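Local coordinates for protein KLTH0A00704p (PDB 4J2G) that probably helps to recruit PI 3-kinase in autophagy through the HORMA domain of Atg13, at residues A[116-130]-A[217-229]. The protein carries 1 engineered substitution. Residues are numbered along the deposited sequence; the frame is centred on the assembly and turned at random.
With SO4 (sulfate ion), chain C.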
ATOM      1  N   TRP A 116      -6.953  13.181 -18.373  1.00 47.14           N
ATOM      2  CA  TRP A 116      -8.117  13.419 -17.553  1.00 45.70           C
ATOM      3  C   TRP A 116      -7.646  14.348 -16.497  1.00 56.02           C
ATOM      4  O   TRP A 116      -6.550  14.166 -15.970  1.00 52.10           O
ATOM      5  CB  TRP A 116      -8.668  12.135 -16.898  1.00 45.14           C
ATOM      6  CG  TRP A 116      -9.157  11.113 -17.941  1.00 44.15           C
ATOM      7  CD1 TRP A 116      -8.382  10.375 -18.724  1.00 49.62           C
ATOM      8  CD2 TRP A 116     -10.518  10.823 -18.333  1.00 47.08           C
ATOM      9  NE1 TRP A 116      -9.126   9.603 -19.565  1.00 54.18           N
ATOM     10  CE2 TRP A 116     -10.450   9.884 -19.368  1.00 47.76           C
ATOM     11  CE3 TRP A 116     -11.775  11.368 -17.987  1.00 48.27           C
ATOM     12  CZ2 TRP A 116     -11.587   9.385 -20.021  1.00 44.89           C
ATOM     13  CZ3 TRP A 116     -12.903  10.865 -18.594  1.00 41.53           C
ATOM     14  CH2 TRP A 116     -12.807   9.877 -19.606  1.00 54.69           C
ATOM     15  N   ASN A 117      -8.466  15.335 -16.173  1.00 54.79           N
ATOM     16  CA  ASN A 117      -8.113  16.239 -15.105  1.00 57.12           C
ATOM     17  C   ASN A 117      -8.318  15.601 -13.781  1.00 55.96           C
ATOM     18  O   ASN A 117      -9.323  14.911 -13.573  1.00 55.99           O
ATOM     19  CB  ASN A 117      -9.021  17.479 -15.131  1.00 68.73           C
ATOM     20  CG  ASN A 117      -8.470  18.596 -15.975  1.00 69.00           C
ATOM     21  OD1 ASN A 117      -7.463  18.455 -16.666  1.00 71.19           O
ATOM     22  ND2 ASN A 117      -9.139  19.733 -15.919  1.00 93.01           N
ATOM     23  N   VAL A 118      -7.411  15.915 -12.847  1.00 57.02           N
ATOM     24  CA  VAL A 118      -7.502  15.431 -11.470  1.00 54.76           C
ATOM     25  C   VAL A 118      -7.715  16.564 -10.460  1.00 54.53           C
ATOM     26  O   VAL A 118      -8.699  16.558  -9.736  1.00 67.86           O
ATOM     27  CB  VAL A 118      -6.247  14.615 -11.054  1.00 50.41           C
ATOM     28  CG1 VAL A 118      -6.449  14.021  -9.670  1.00 46.37           C
ATOM     29  CG2 VAL A 118      -5.952  13.548 -12.095  1.00 49.46           C
ATOM     30  N   CYS A 119      -6.784  17.498 -10.361  1.00 56.91           N
ATOM     31  CA  CYS A 119      -6.947  18.609  -9.413  1.00 61.73           C
ATOM     32  C   CYS A 119      -5.950  19.716  -9.666  1.00 61.29           C
ATOM     33  O   CYS A 119      -4.993  19.525 -10.402  1.00 68.14           O
ATOM     34  CB  CYS A 119      -6.843  18.119  -7.973  1.00 63.90           C
ATOM     35  SG  CYS A 119      -5.341  17.141  -7.599  1.00 67.07           S
ATOM     36  N   LYS A 120      -6.186  20.865  -9.042  1.00 78.51           N
ATOM     37  CA  LYS A 120      -5.424  22.085  -9.301  1.00 86.37           C
ATOM     38  C   LYS A 120      -4.734  22.507  -8.011  1.00 86.66           C
ATOM     39  O   LYS A 120      -5.280  22.343  -6.912  1.00 86.63           O
ATOM     40  CB  LYS A 120      -6.343  23.222  -9.793  1.00107.11           C
ATOM     41  CG  LYS A 120      -7.649  22.778 -10.459  1.00117.79           C
ATOM     42  CD  LYS A 120      -8.817  23.704 -10.125  1.00124.26           C
ATOM     43  CE  LYS A 120     -10.159  23.100 -10.526  1.00113.36           C
ATOM     44  NZ  LYS A 120     -11.286  23.857  -9.919  1.00104.57           N
ATOM     45  N   GLY A 121      -3.538  23.063  -8.157  1.00 83.88           N
ATOM     46  CA  GLY A 121      -2.741  23.534  -7.031  1.00 81.88           C
ATOM     47  C   GLY A 121      -2.874  22.792  -5.708  1.00 86.15           C
ATOM     48  O   GLY A 121      -2.461  21.645  -5.566  1.00 91.31           O
ATOM     49  N   THR A 122      -3.458  23.453  -4.726  1.00 88.19           N
ATOM     50  CA  THR A 122      -3.393  22.947  -3.361  1.00 89.15           C
ATOM     51  C   THR A 122      -4.755  22.468  -2.837  1.00 75.30           C
ATOM     52  O   THR A 122      -4.942  22.218  -1.651  1.00 81.28           O
ATOM     53  CB  THR A 122      -2.702  23.980  -2.433  1.00 93.69           C
ATOM     54  OG1 THR A 122      -2.549  23.424  -1.131  1.00104.74           O
ATOM     55  CG2 THR A 122      -3.497  25.285  -2.338  1.00103.45           C
ATOM     56  N   LYS A 123      -5.705  22.326  -3.744  1.00 75.85           N
ATOM     57  CA  LYS A 123      -7.029  21.847  -3.385  1.00 84.88           C
ATOM     58  C   LYS A 123      -6.986  20.505  -2.619  1.00 80.44           C
ATOM     59  O   LYS A 123      -7.790  20.252  -1.734  1.00 77.40           O
ATOM     60  CB  LYS A 123      -7.876  21.724  -4.659  1.00 91.50           C
ATOM     61  CG  LYS A 123      -8.759  22.931  -4.973  1.00114.52           C
ATOM     62  CD  LYS A 123      -8.029  24.051  -5.725  1.00117.38           C
ATOM     63  CE  LYS A 123      -8.977  25.208  -6.032  1.00119.28           C
ATOM     64  NZ  LYS A 123      -8.503  26.127  -7.106  1.00117.19           N
ATOM     65  N   LYS A 124      -6.042  19.643  -2.979  1.00 73.60           N
ATOM     66  CA  LYS A 124      -5.977  18.313  -2.411  1.00 67.72           C
ATOM     67  C   LYS A 124      -4.557  18.020  -1.980  1.00 57.92           C
ATOM     68  O   LYS A 124      -3.595  18.467  -2.603  1.00 78.03           O
ATOM     69  CB  LYS A 124      -6.438  17.306  -3.449  1.00 65.78           C
ATOM     70  CG  LYS A 124      -7.829  17.557  -3.980  1.00 61.43           C
ATOM     71  CD  LYS A 124      -8.913  17.035  -3.041  1.00 69.88           C
ATOM     72  CE  LYS A 124     -10.322  17.329  -3.558  1.00 58.82           C
ATOM     73  NZ  LYS A 124     -11.308  16.960  -2.494  1.00 69.41           N
ATOM     74  N   SER A 125      -4.414  17.293  -0.901  1.00 53.69           N
ATOM     75  CA  SER A 125      -3.098  17.157  -0.251  1.00 55.43           C
ATOM     76  C   SER A 125      -2.293  15.979  -0.887  1.00 60.17           C
ATOM     77  O   SER A 125      -1.060  16.067  -1.028  1.00 58.01           O
ATOM     78  CB  SER A 125      -3.343  16.870   1.224  1.00 55.07           C
ATOM     79  OG  SER A 125      -4.289  15.802   1.326  1.00 63.76           O
ATOM     80  N   GLU A 126      -3.015  14.913  -1.274  1.00 51.50           N
ATOM     81  CA  GLU A 126      -2.422  13.651  -1.853  1.00 56.92           C
ATOM     82  C   GLU A 126      -3.396  12.872  -2.751  1.00 51.57           C
ATOM     83  O   GLU A 126      -4.607  13.067  -2.662  1.00 51.76           O
ATOM     84  CB  GLU A 126      -1.937  12.713  -0.731  1.00 48.16           C
ATOM     85  CG  GLU A 126      -3.011  12.405   0.277  1.00 54.07           C
ATOM     86  CD  GLU A 126      -2.545  11.484   1.389  1.00 63.54           C
ATOM     87  OE1 GLU A 126      -1.591  11.865   2.103  1.00 65.65           O
ATOM     88  OE2 GLU A 126      -3.142  10.376   1.546  1.00 66.50           O
ATOM     89  N   ILE A 127      -2.866  12.003  -3.624  1.00 52.81           N
ATOM     90  CA  ILE A 127      -3.696  11.042  -4.350  1.00 46.45           C
ATOM     91  C   ILE A 127      -3.269   9.676  -3.909  1.00 46.40           C
ATOM     92  O   ILE A 127      -2.094   9.310  -4.092  1.00 48.85           O
ATOM     93  CB  ILE A 127      -3.501  11.186  -5.861  1.00 49.17           C
ATOM     94  CG1 ILE A 127      -3.905  12.598  -6.276  1.00 56.72           C
ATOM     95  CG2 ILE A 127      -4.204  10.068  -6.693  1.00 44.37           C
ATOM     96  CD1 ILE A 127      -3.279  13.047  -7.586  1.00 54.81           C
HETATM   97  N   MSE A 128      -4.209   8.913  -3.347  1.00 49.49           N
HETATM   98  CA  MSE A 128      -3.961   7.537  -2.912  1.00 41.38           C
HETATM   99  C   MSE A 128      -3.650   6.666  -4.091  1.00 46.55           C
HETATM  100  O   MSE A 128      -4.291   6.777  -5.122  1.00 44.29           O
HETATM  101  CB  MSE A 128      -5.262   7.039  -2.320  1.00 40.99           C
HETATM  102  CG  MSE A 128      -5.344   7.357  -0.861  1.00 38.53           C
HETATM  103 SE   MSE A 128      -3.893   6.720   0.274  0.59 46.85          SE
HETATM  104  CE  MSE A 128      -4.433   4.858  -0.040  1.00 40.66           C
ATOM    105  N   LEU A 129      -2.671   5.765  -3.953  1.00 42.82           N
ATOM    106  CA  LEU A 129      -2.343   4.920  -5.052  1.00 38.23           C
ATOM    107  C   LEU A 129      -2.439   3.413  -4.688  1.00 39.97           C
ATOM    108  O   LEU A 129      -2.756   2.603  -5.543  1.00 36.95           O
ATOM    109  CB  LEU A 129      -0.885   5.247  -5.489  1.00 44.20           C
ATOM    110  CG  LEU A 129      -0.533   6.683  -5.921  1.00 43.64           C
ATOM    111  CD1 LEU A 129       0.940   6.889  -6.110  1.00 44.27           C
ATOM    112  CD2 LEU A 129      -1.302   7.075  -7.166  1.00 39.30           C
ATOM    113  N   GLU A 130      -2.071   3.056  -3.467  1.00 36.29           N
ATOM    114  CA  GLU A 130      -2.060   1.661  -3.060  1.00 44.19           C
ATOM    115  C   GLU A 130      -2.446   1.597  -1.614  1.00 45.19           C
ATOM    116  O   GLU A 130      -2.084   2.493  -0.826  1.00 39.75           O
ATOM    117  CB  GLU A 130      -0.659   1.039  -3.098  1.00 38.78           C
ATOM    118  CG  GLU A 130       0.101   1.167  -4.401  1.00 46.28           C
ATOM    119  CD  GLU A 130       1.582   0.658  -4.278  1.00 52.78           C
ATOM    120  OE1 GLU A 130       2.292   0.783  -3.194  1.00 48.50           O
ATOM    121  OE2 GLU A 130       2.043   0.153  -5.317  1.00 54.54           O
ATOM    122  N   GLY A 217      -9.344  15.938   2.832  1.00 85.53           N
ATOM    123  CA  GLY A 217      -9.206  16.596   1.529  1.00 78.24           C
ATOM    124  C   GLY A 217      -8.088  16.033   0.677  1.00 76.43           C
ATOM    125  O   GLY A 217      -7.186  16.780   0.217  1.00 70.69           O
ATOM    126  N   ARG A 218      -8.156  14.716   0.477  1.00 58.59           N
ATOM    127  CA  ARG A 218      -7.235  13.993  -0.414  1.00 66.00           C
ATOM    128  C   ARG A 218      -8.078  13.371  -1.556  1.00 65.36           C
ATOM    129  O   ARG A 218      -9.278  13.379  -1.476  1.00 63.88           O
ATOM    130  CB  ARG A 218      -6.438  12.926   0.384  1.00 55.16           C
ATOM    131  CG  ARG A 218      -7.273  11.716   0.864  1.00 45.99           C
ATOM    132  CD  ARG A 218      -6.290  10.660   1.387  1.00 57.02           C
ATOM    133  NE  ARG A 218      -6.887   9.431   1.930  1.00 56.32           N
ATOM    134  CZ  ARG A 218      -6.231   8.513   2.674  1.00 52.29           C
ATOM    135  NH1 ARG A 218      -4.969   8.667   2.994  1.00 46.14           N
ATOM    136  NH2 ARG A 218      -6.862   7.456   3.160  1.00 46.95           N
ATOM    137  N   ILE A 219      -7.466  12.855  -2.618  1.00 65.89           N
ATOM    138  CA  ILE A 219      -8.187  12.023  -3.575  1.00 50.43           C
ATOM    139  C   ILE A 219      -8.012  10.567  -3.129  1.00 51.52           C
ATOM    140  O   ILE A 219      -6.912   9.979  -3.274  1.00 57.76           O
ATOM    141  CB  ILE A 219      -7.619  12.157  -5.009  1.00 54.83           C
ATOM    142  CG1 ILE A 219      -7.646  13.595  -5.531  1.00 59.67           C
ATOM    143  CG2 ILE A 219      -8.317  11.219  -5.986  1.00 46.76           C
ATOM    144  CD1 ILE A 219      -9.012  14.109  -5.899  1.00 73.90           C
ATOM    145  N   GLY A 220      -9.090   9.972  -2.622  1.00 45.97           N
ATOM    146  CA  GLY A 220      -9.120   8.608  -2.121  1.00 48.17           C
ATOM    147  C   GLY A 220      -8.978   7.539  -3.226  1.00 48.60           C
ATOM    148  O   GLY A 220      -9.206   7.807  -4.404  1.00 45.88           O
ATOM    149  N   LEU A 221      -8.601   6.321  -2.847  1.00 51.02           N
ATOM    150  CA  LEU A 221      -8.705   5.189  -3.789  1.00 50.09           C
ATOM    151  C   LEU A 221     -10.068   5.083  -4.479  1.00 56.23           C
ATOM    152  O   LEU A 221     -10.128   4.663  -5.636  1.00 56.38           O
ATOM    153  CB  LEU A 221      -8.393   3.872  -3.073  1.00 44.04           C
ATOM    154  CG  LEU A 221      -6.921   3.489  -2.941  1.00 49.89           C
ATOM    155  CD1 LEU A 221      -6.902   2.042  -2.512  1.00 43.40           C
ATOM    156  CD2 LEU A 221      -6.072   3.723  -4.224  1.00 41.29           C
ATOM    157  N   SER A 222     -11.152   5.462  -3.774  1.00 54.77           N
ATOM    158  CA  SER A 222     -12.546   5.375  -4.312  1.00 57.27           C
ATOM    159  C   SER A 222     -12.852   6.274  -5.537  1.00 61.65           C
ATOM    160  O   SER A 222     -13.674   5.901  -6.382  1.00 60.09           O
ATOM    161  CB  SER A 222     -13.593   5.646  -3.212  1.00 63.72           C
ATOM    162  OG  SER A 222     -13.639   7.053  -2.861  1.00 71.45           O
ATOM    163  N   LYS A 223     -12.205   7.441  -5.614  1.00 58.81           N
ATOM    164  CA  LYS A 223     -12.346   8.352  -6.735  1.00 56.78           C
ATOM    165  C   LYS A 223     -11.722   7.736  -7.993  1.00 50.41           C
ATOM    166  O   LYS A 223     -10.519   7.533  -8.105  1.00 52.16           O
ATOM    167  CB  LYS A 223     -11.732   9.730  -6.410  1.00 54.45           C
ATOM    168  CG  LYS A 223     -12.659  10.672  -5.640  1.00 74.25           C
ATOM    169  CD  LYS A 223     -13.719  11.362  -6.528  1.00 82.73           C
ATOM    170  CE  LYS A 223     -15.007  10.539  -6.700  1.00102.05           C
ATOM    171  NZ  LYS A 223     -16.250  11.378  -6.757  1.00 95.75           N
ATOM    172  N   SER A 224     -12.554   7.408  -8.946  1.00 48.81           N
ATOM    173  CA  SER A 224     -12.058   6.911 -10.183  1.00 58.18           C
ATOM    174  C   SER A 224     -11.807   8.240 -10.824  1.00 65.78           C
ATOM    175  O   SER A 224     -12.406   9.260 -10.432  1.00 90.64           O
ATOM    176  CB  SER A 224     -13.174   6.130 -10.882  1.00 59.74           C
ATOM    177  OG  SER A 224     -14.215   7.003 -11.200  1.00 54.50           O
ATOM    178  N   LEU A 225     -10.926   8.303 -11.774  1.00 60.62           N
ATOM    179  CA  LEU A 225     -10.599   9.670 -12.227  1.00 53.19           C
ATOM    180  C   LEU A 225     -10.887   9.746 -13.719  1.00 53.59           C
ATOM    181  O   LEU A 225     -11.009  10.812 -14.302  1.00 56.99           O
ATOM    182  CB  LEU A 225      -9.109   9.915 -11.963  1.00 49.57           C
ATOM    183  CG  LEU A 225      -8.866  10.023 -10.455  1.00 56.76           C
ATOM    184  CD1 LEU A 225      -7.367   9.887 -10.153  1.00 45.04           C
ATOM    185  CD2 LEU A 225      -9.461  11.352  -9.930  1.00 44.56           C
ATOM    186  N   ILE A 226     -10.979   8.549 -14.281  1.00 44.41           N
ATOM    187  CA  ILE A 226     -11.219   8.179 -15.627  1.00 50.81           C
ATOM    188  C   ILE A 226     -12.640   7.640 -15.647  1.00 60.31           C
ATOM    189  O   ILE A 226     -12.901   6.526 -15.143  1.00 58.82           O
ATOM    190  CB  ILE A 226     -10.251   7.011 -15.952  1.00 47.22           C
ATOM    191  CG1 ILE A 226      -8.803   7.516 -15.826  1.00 46.84           C
ATOM    192  CG2 ILE A 226     -10.575   6.351 -17.301  1.00 40.19           C
ATOM    193  CD1 ILE A 226      -7.728   6.400 -15.870  1.00 51.28           C
ATOM    194  N   ALA A 227     -13.540   8.412 -16.272  1.00 63.17           N
ATOM    195  CA  ALA A 227     -14.984   8.143 -16.286  1.00 61.45           C
ATOM    196  C   ALA A 227     -15.368   7.025 -17.242  1.00 55.88           C
ATOM    197  O   ALA A 227     -16.504   6.575 -17.228  1.00 54.54           O
ATOM    198  CB  ALA A 227     -15.798   9.427 -16.580  1.00 55.72           C
ATOM    199  N   THR A 228     -14.444   6.540 -18.063  1.00 55.56           N
ATOM    200  CA  THR A 228     -14.770   5.332 -18.861  1.00 57.90           C
ATOM    201  C   THR A 228     -14.908   4.028 -18.058  1.00 52.85           C
ATOM    202  O   THR A 228     -15.358   3.030 -18.585  1.00 58.30           O
ATOM    203  CB  THR A 228     -13.763   5.036 -19.978  1.00 51.52           C
ATOM    204  OG1 THR A 228     -12.468   4.926 -19.410  1.00 62.74           O
ATOM    205  CG2 THR A 228     -13.737   6.124 -20.998  1.00 53.96           C
ATOM    206  N   TYR A 229     -14.492   4.013 -16.804  1.00 57.65           N
ATOM    207  CA  TYR A 229     -14.605   2.798 -16.012  1.00 52.25           C
ATOM    208  C   TYR A 229     -16.029   2.516 -15.636  1.00 53.43           C
ATOM    209  O   TYR A 229     -16.730   3.393 -15.119  1.00 57.43           O
ATOM    210  CB  TYR A 229     -13.750   2.927 -14.737  1.00 46.23           C
ATOM    211  CG  TYR A 229     -12.330   2.546 -15.023  1.00 46.97           C
ATOM    212  CD1 TYR A 229     -12.011   1.223 -15.362  1.00 47.23           C
ATOM    213  CD2 TYR A 229     -11.299   3.490 -14.984  1.00 45.52           C
ATOM    214  CE1 TYR A 229     -10.686   0.874 -15.662  1.00 51.50           C
ATOM    215  CE2 TYR A 229      -9.970   3.145 -15.258  1.00 45.19           C
ATOM    216  CZ  TYR A 229      -9.666   1.830 -15.550  1.00 46.97           C
ATOM    217  OH  TYR A 229      -8.353   1.472 -15.799  1.00 58.27           O
TER
HETATM  218  S   SO4 C 301     -10.345   5.598   0.156  1.00 63.02           S
HETATM  219  O1  SO4 C 301     -10.829   4.330   0.661  1.00 61.29           O
HETATM  220  O2  SO4 C 301     -11.172   5.801  -1.041  1.00 59.05           O
HETATM  221  O3  SO4 C 301     -10.477   6.825   0.974  1.00 65.75           O
HETATM  222  O4  SO4 C 301      -8.891   5.451  -0.056  1.00 67.52           O
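Ile219 pairs with Ile127 through a single parallel-type backbone bridge, which ties the loop 217-229 of this HORMA domain to the start of strand 126-136. Two bonds define it: Ile219 N gives to Glu126 O at 2.9 Å, and Ile219 O takes Met128 N at the same 2.9 Å. Just before the bridge, Gly217 O accepts from both Ser125 N and Ser125 OG, the hydroxyl coming from above the carbonyl plane. Beside this bridge Glu126 and Arg218 run side by side. With CG set between backbone N and carbonyl carbon (chi1 54°) and the chain extended beyond it, Glu126 brings OE2 to within 2.9 Å of Arg218 NH1 in a salt bridge, the carboxylate and guanidinium planes 26° apart. The selenium of Met128 (selenomethionine) lies over one guanidinium face, SE 3.5 Å from Arg218 NH1. Arg205 pairs with Glu126 OE1 and Glu92 with Arg218 NH1, extending the charge network.

At the other end, strand 115-120 meets the loop mainly through apolar and ring contacts. Val118 CG1 touches Leu225 CD2 at 4.0 Å, while the Trp116 indole, its NE1 hydrogen-bonded to Asp110 OD2, receives Ile226 CA as a CH-pi contact, 17° off the normal of its six-membered ring, and Ala227 N over the same face. Cutting the indole back to an alanine here is likely to leave Ile226 and Ala227 without the ring they pack against, and Asp110 without its N-H partner. Past Gly220, backbone amides and Arg131 NH2 bind a sulfate, probably from the crystallisation liquor: Leu221 N bonds O4, and Ser222 N meets O2 at 2.8 Å.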